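Local coordinates for type 3A cellulose-binding domain protein (Clostridium thermocellum, PDB 4B9P), which probably binds cellulose through this extracellular family 3 carbohydrate-binding module, as the biomass-sensing part of an anti-sigma factor thought to restrain SigI2, at residues A[53-65]-A[104-117]. Sequence-based numbering, arbitrary orientation. Where two conformers were deposited one is given.
Sequences VINEIYTCDWSNI and YVEIISRIGNSYAL
The phenol of Y58 leans along its own sheet face toward strand 104-111, where I111 CG1 packs 3.8 Å from Y58 CD1 and S109, small enough to leave room for the ring, takes a hydrogen bond from the hydroxyl (Y58 OH to S109 OG 2.8 Å). With CG anti to the backbone N (chi1 171°), the ring runs along the strand, and its OH reaches the I107 CG2 methyl, which also meets C60 SG. This row faces strands 70-81 and 84-92 of the second sheet, so it belongs to the interior of the CBM3 β-sandwich, in which 56-63 is an edge strand paired antiparallel with 104-111. A classic β-bulge sets D61 and W62 together opposite I108, which probably helps D61 reach R110. There OD1 receives both NE and NH2 through its syn lone pair, carboxylate and guanidinium lying 24° from coplanar, while R110 NH1 holds L117 O (3.1 Å) and so ties the strand to the short helical turn. W62 sets CE3 3.8 Å from I108 CD1, while the extended side chain of E106 comes to the edge of the ring at CZ3. At the far end G112, lacking a side chain, leaves its place to L117 CD1, and I57 lays CG1 against L117 CD2 and CD1 against S114 CB. N113 caps the turn: its OD1 accepts Y115 N and, from the opposite face, N55 ND2 (3.1 Å), which also bonds Y124, while N113 ND2 goes to N128 O. Beyond W62, the N64 amide stands in for backbone: OD1 accepts E106 N (2.8 Å) and ND2 donates to Y104 O.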
loop_
_atom_site.group_PDB
_atom_site.type_symbol
_atom_site.label_atom_id
_atom_site.label_comp_id
_atom_site.label_asym_id
_atom_site.label_seq_id
_atom_site.Cartn_x
_atom_site.Cartn_y
_atom_site.Cartn_z
ATOM N N VAL A 53 -0.531 17.146 -5.064
ATOM C CA VAL A 53 -0.107 17.061 -3.687
ATOM C C VAL A 53 1.408 17.037 -3.593
ATOM O O VAL A 53 2.077 16.402 -4.414
ATOM C CB VAL A 53 -0.741 15.787 -3.037
ATOM C CG1 VAL A 53 -0.240 15.623 -1.608
ATOM C CG2 VAL A 53 -2.273 15.933 -3.063
ATOM N N ILE A 54 1.953 17.763 -2.614
ATOM C CA ILE A 54 3.400 17.845 -2.384
ATOM C C ILE A 54 3.730 17.397 -0.950
ATOM O O ILE A 54 2.819 17.176 -0.138
ATOM C CB ILE A 54 3.912 19.279 -2.670
ATOM C CG1 ILE A 54 3.266 20.300 -1.715
ATOM C CG2 ILE A 54 3.737 19.605 -4.150
ATOM C CD1 ILE A 54 3.917 21.691 -1.778
ATOM N N ASN A 55 5.023 17.306 -0.623
ATOM C CA ASN A 55 5.493 16.842 0.697
ATOM C C ASN A 55 4.960 15.453 1.026
ATOM O O ASN A 55 4.678 15.160 2.198
ATOM C CB ASN A 55 5.088 17.779 1.840
ATOM C CG ASN A 55 5.415 19.223 1.601
ATOM O OD1 ASN A 55 6.483 19.574 1.087
ATOM N ND2 ASN A 55 4.522 20.100 2.043
ATOM N N GLU A 56 4.805 14.598 0.026
ATOM C CA GLU A 56 4.149 13.314 0.301
ATOM C C GLU A 56 5.046 12.424 1.157
ATOM O O GLU A 56 6.188 12.182 0.800
ATOM C CB GLU A 56 3.840 12.614 -0.990
ATOM C CG GLU A 56 2.838 13.308 -1.872
ATOM C CD GLU A 56 2.565 12.423 -3.070
ATOM O OE1 GLU A 56 3.349 12.498 -4.057
ATOM O OE2 GLU A 56 1.656 11.553 -3.016
ATOM N N ILE A 57 4.497 11.901 2.257
ATOM C CA ILE A 57 5.209 10.986 3.136
ATOM C C ILE A 57 4.321 9.782 3.396
ATOM O O ILE A 57 3.089 9.829 3.231
ATOM C CB ILE A 57 5.613 11.673 4.476
ATOM C CG1 ILE A 57 4.374 12.083 5.274
ATOM C CG2 ILE A 57 6.588 12.841 4.218
ATOM C CD1 ILE A 57 4.692 12.411 6.729
ATOM N N TYR A 58 4.956 8.709 3.826
ATOM C CA TYR A 58 4.294 7.491 4.222
ATOM C C TYR A 58 4.447 7.321 5.731
ATOM O O TYR A 58 5.549 7.514 6.276
ATOM C CB TYR A 58 5.011 6.279 3.545
ATOM C CG TYR A 58 4.515 4.960 4.089
ATOM C CD1 TYR A 58 3.384 4.376 3.562
ATOM C CD2 TYR A 58 5.129 4.362 5.200
ATOM C CE1 TYR A 58 2.872 3.176 4.078
ATOM C CE2 TYR A 58 4.646 3.182 5.721
ATOM C CZ TYR A 58 3.500 2.620 5.188
ATOM O OH TYR A 58 2.979 1.487 5.746
ATOM N N THR A 59 3.381 6.890 6.401
ATOM C CA THR A 59 3.533 6.421 7.746
ATOM C C THR A 59 2.721 5.135 7.953
ATOM O O THR A 59 1.630 4.975 7.402
ATOM C CB THR A 59 3.192 7.490 8.784
ATOM O OG1 THR A 59 3.578 7.046 10.099
ATOM C CG2 THR A 59 1.741 7.823 8.745
ATOM N N CYS A 60 3.263 4.211 8.758
ATOM C CA CYS A 60 2.522 3.035 9.185
ATOM C C CYS A 60 2.007 3.290 10.591
ATOM O O CYS A 60 2.788 3.409 11.525
ATOM C CB CYS A 60 3.422 1.793 9.161
ATOM S SG CYS A 60 2.617 0.341 9.830
ATOM N N ASP A 61 0.688 3.419 10.699
ATOM C CA ASP A 61 0.060 3.667 11.968
ATOM C C ASP A 61 0.052 2.422 12.848
ATOM O O ASP A 61 0.108 2.543 14.076
ATOM C CB ASP A 61 -1.367 4.177 11.770
ATOM C CG ASP A 61 -1.416 5.648 11.420
ATOM O OD1 ASP A 61 -0.413 6.379 11.617
ATOM O OD2 ASP A 61 -2.480 6.069 10.956
ATOM N N TRP A 62 -0.021 1.241 12.243
ATOM C CA TRP A 62 -0.114 0.015 13.007
ATOM C C TRP A 62 0.111 -1.170 12.107
ATOM O O TRP A 62 -0.269 -1.151 10.932
ATOM C CB TRP A 62 -1.517 -0.125 13.611
ATOM C CG TRP A 62 -1.716 -1.372 14.440
ATOM C CD1 TRP A 62 -1.434 -1.506 15.763
ATOM C CD2 TRP A 62 -2.241 -2.626 14.015
ATOM N NE1 TRP A 62 -1.745 -2.761 16.188
ATOM C CE2 TRP A 62 -2.237 -3.483 15.144
ATOM C CE3 TRP A 62 -2.694 -3.119 12.790
ATOM C CZ2 TRP A 62 -2.687 -4.797 15.102
ATOM C CZ3 TRP A 62 -3.143 -4.463 12.749
ATOM C CH2 TRP A 62 -3.124 -5.271 13.898
ATOM N N SER A 63 0.725 -2.215 12.650
ATOM C CA SER A 63 0.744 -3.524 11.985
ATOM C C SER A 63 0.661 -4.558 13.070
ATOM O O SER A 63 1.103 -4.301 14.199
ATOM C CB SER A 63 2.044 -3.685 11.227
ATOM O OG SER A 63 2.136 -4.980 10.685
ATOM N N ASN A 64 0.134 -5.746 12.758
ATOM C CA ASN A 64 0.147 -6.837 13.724
ATOM C C ASN A 64 1.561 -7.327 14.029
ATOM O O ASN A 64 1.749 -7.990 15.056
ATOM C CB ASN A 64 -0.757 -7.997 13.265
ATOM C CG ASN A 64 -0.266 -8.686 12.003
ATOM O OD1 ASN A 64 0.250 -8.048 11.102
ATOM N ND2 ASN A 64 -0.417 -9.988 11.943
ATOM N N ILE A 65 2.567 -6.968 13.210
ATOM C CA ILE A 65 3.970 -7.292 13.541
ATOM C C ILE A 65 4.730 -6.097 14.096
ATOM O O ILE A 65 5.924 -6.193 14.371
ATOM C CB ILE A 65 4.726 -7.950 12.374
ATOM C CG1 ILE A 65 4.937 -6.991 11.200
ATOM C CG2 ILE A 65 3.983 -9.210 11.937
ATOM C CD1 ILE A 65 5.843 -7.560 10.099
ATOM N N TYR A 104 -0.430 -14.156 8.444
ATOM C CA TYR A 104 -0.674 -12.937 7.696
ATOM C C TYR A 104 -0.029 -11.739 8.338
ATOM O O TYR A 104 0.256 -11.740 9.551
ATOM C CB TYR A 104 -2.191 -12.701 7.513
ATOM C CG TYR A 104 -2.854 -12.246 8.774
ATOM C CD1 TYR A 104 -2.951 -10.898 9.095
ATOM C CD2 TYR A 104 -3.387 -13.167 9.656
ATOM C CE1 TYR A 104 -3.542 -10.478 10.259
ATOM C CE2 TYR A 104 -3.999 -12.762 10.818
ATOM C CZ TYR A 104 -4.075 -11.418 11.116
ATOM O OH TYR A 104 -4.693 -11.033 12.278
ATOM N N VAL A 105 0.178 -10.709 7.528
ATOM C CA VAL A 105 0.544 -9.397 8.048
ATOM C C VAL A 105 -0.542 -8.411 7.659
ATOM O O VAL A 105 -1.011 -8.403 6.510
ATOM C CB VAL A 105 1.917 -8.886 7.515
ATOM C CG1 VAL A 105 2.212 -7.467 8.081
ATOM C CG2 VAL A 105 2.999 -9.858 7.902
ATOM N N GLU A 106 -0.934 -7.591 8.623
ATOM C CA GLU A 106 -1.896 -6.518 8.393
ATOM C C GLU A 106 -1.167 -5.188 8.599
ATOM O O GLU A 106 -0.436 -5.029 9.576
ATOM C CB GLU A 106 -3.064 -6.653 9.371
ATOM C CG GLU A 106 -4.156 -5.616 9.146
ATOM C CD GLU A 106 -5.347 -5.785 10.090
ATOM O OE1 GLU A 106 -5.416 -6.835 10.786
ATOM O OE2 GLU A 106 -6.203 -4.872 10.137
ATOM N N ILE A 107 -1.380 -4.252 7.671
ATOM C CA ILE A 107 -0.679 -2.975 7.676
ATOM C C ILE A 107 -1.693 -1.874 7.491
ATOM O O ILE A 107 -2.413 -1.858 6.483
ATOM C CB ILE A 107 0.380 -2.898 6.560
ATOM C CG1 ILE A 107 1.309 -4.106 6.667
ATOM C CG2 ILE A 107 1.170 -1.584 6.666
ATOM C CD1 ILE A 107 2.283 -4.212 5.594
ATOM N N ILE A 108 -1.719 -0.933 8.436
ATOM C CA ILE A 108 -2.580 0.244 8.372
ATOM C C ILE A 108 -1.668 1.426 8.059
ATOM O O ILE A 108 -0.763 1.697 8.846
ATOM C CB ILE A 108 -3.298 0.438 9.728
ATOM C CG1 ILE A 108 -4.259 -0.727 10.006
ATOM C CG2 ILE A 108 -4.043 1.772 9.747
ATOM C CD1 ILE A 108 -5.051 -0.586 11.250
ATOM N N SER A 109 -1.914 2.118 6.940
ATOM C CA SER A 109 -1.042 3.182 6.473
ATOM C C SER A 109 -1.783 4.465 6.245
ATOM O O SER A 109 -2.990 4.474 6.010
ATOM C CB SER A 109 -0.423 2.799 5.135
ATOM O OG SER A 109 0.272 1.563 5.211
ATOM N N ARG A 110 -1.020 5.550 6.280
ATOM C CA ARG A 110 -1.508 6.870 5.871
ATOM C C ARG A 110 -0.464 7.495 4.980
ATOM O O ARG A 110 0.712 7.470 5.314
ATOM C CB ARG A 110 -1.771 7.773 7.096
ATOM C CG ARG A 110 -2.852 7.246 8.014
ATOM C CD ARG A 110 -3.224 8.281 9.046
ATOM N NE ARG A 110 -2.102 8.481 9.912
ATOM C CZ ARG A 110 -1.639 9.648 10.348
ATOM N NH1 ARG A 110 -2.187 10.820 10.002
ATOM N NH2 ARG A 110 -0.599 9.613 11.154
ATOM N N ILE A 111 -0.901 8.137 3.902
ATOM C CA ILE A 111 0.013 8.769 2.955
ATOM C C ILE A 111 -0.567 10.137 2.581
ATOM O O ILE A 111 -1.748 10.275 2.277
ATOM C CB ILE A 111 0.167 7.929 1.632
ATOM C CG1 ILE A 111 0.735 6.528 1.966
ATOM C CG2 ILE A 111 1.042 8.623 0.593
ATOM C CD1 ILE A 111 -0.323 5.473 2.076
ATOM N N GLY A 112 0.293 11.147 2.588
ATOM C CA GLY A 112 -0.140 12.468 2.165
ATOM C C GLY A 112 0.893 13.513 2.472
ATOM O O GLY A 112 2.014 13.225 2.932
ATOM N N ASN A 113 0.518 14.769 2.211
ATOM C CA ASN A 113 1.375 15.914 2.508
ATOM C C ASN A 113 1.712 15.876 4.007
ATOM O O ASN A 113 0.804 15.753 4.842
ATOM C CB ASN A 113 0.550 17.167 2.143
ATOM C CG ASN A 113 1.292 18.478 2.299
ATOM O OD1 ASN A 113 2.038 18.679 3.237
ATOM N ND2 ASN A 113 1.023 19.406 1.401
ATOM N N SER A 114 3.007 15.956 4.347
ATOM C CA SER A 114 3.436 15.882 5.739
ATOM C C SER A 114 2.664 16.848 6.646
ATOM O O SER A 114 2.460 16.558 7.817
ATOM C CB SER A 114 4.953 16.107 5.804
ATOM O OG SER A 114 5.290 17.416 5.324
ATOM N N TYR A 115 2.293 18.011 6.133
ATOM C CA TYR A 115 1.573 19.013 6.926
ATOM C C TYR A 115 0.116 18.625 7.152
ATOM O O TYR A 115 -0.506 19.080 8.101
ATOM C CB TYR A 115 1.662 20.398 6.276
ATOM C CG TYR A 115 3.024 21.033 6.376
ATOM C CD1 TYR A 115 4.053 20.672 5.487
ATOM C CD2 TYR A 115 3.283 21.985 7.359
ATOM C CE1 TYR A 115 5.292 21.261 5.571
ATOM C CE2 TYR A 115 4.527 22.560 7.434
ATOM C CZ TYR A 115 5.528 22.210 6.541
ATOM O OH TYR A 115 6.759 22.800 6.635
ATOM N N ALA A 116 -0.456 17.816 6.283
ATOM C CA ALA A 116 -1.807 17.319 6.467
ATOM C C ALA A 116 -1.870 16.160 7.425
ATOM O O ALA A 116 -2.862 15.987 8.110
ATOM C CB ALA A 116 -2.393 16.919 5.130
ATOM N N LEU A 117 -0.797 15.391 7.510
ATOM C CA LEU A 117 -0.849 14.171 8.298
ATOM C C LEU A 117 -0.692 14.467 9.791
ATOM O O LEU A 117 -0.937 13.620 10.639
ATOM C CB LEU A 117 0.170 13.162 7.797
ATOM C CG LEU A 117 -0.446 12.198 6.759
ATOM C CD1 LEU A 117 -1.056 12.902 5.548
ATOM C CD2 LEU A 117 0.573 11.147 6.345
#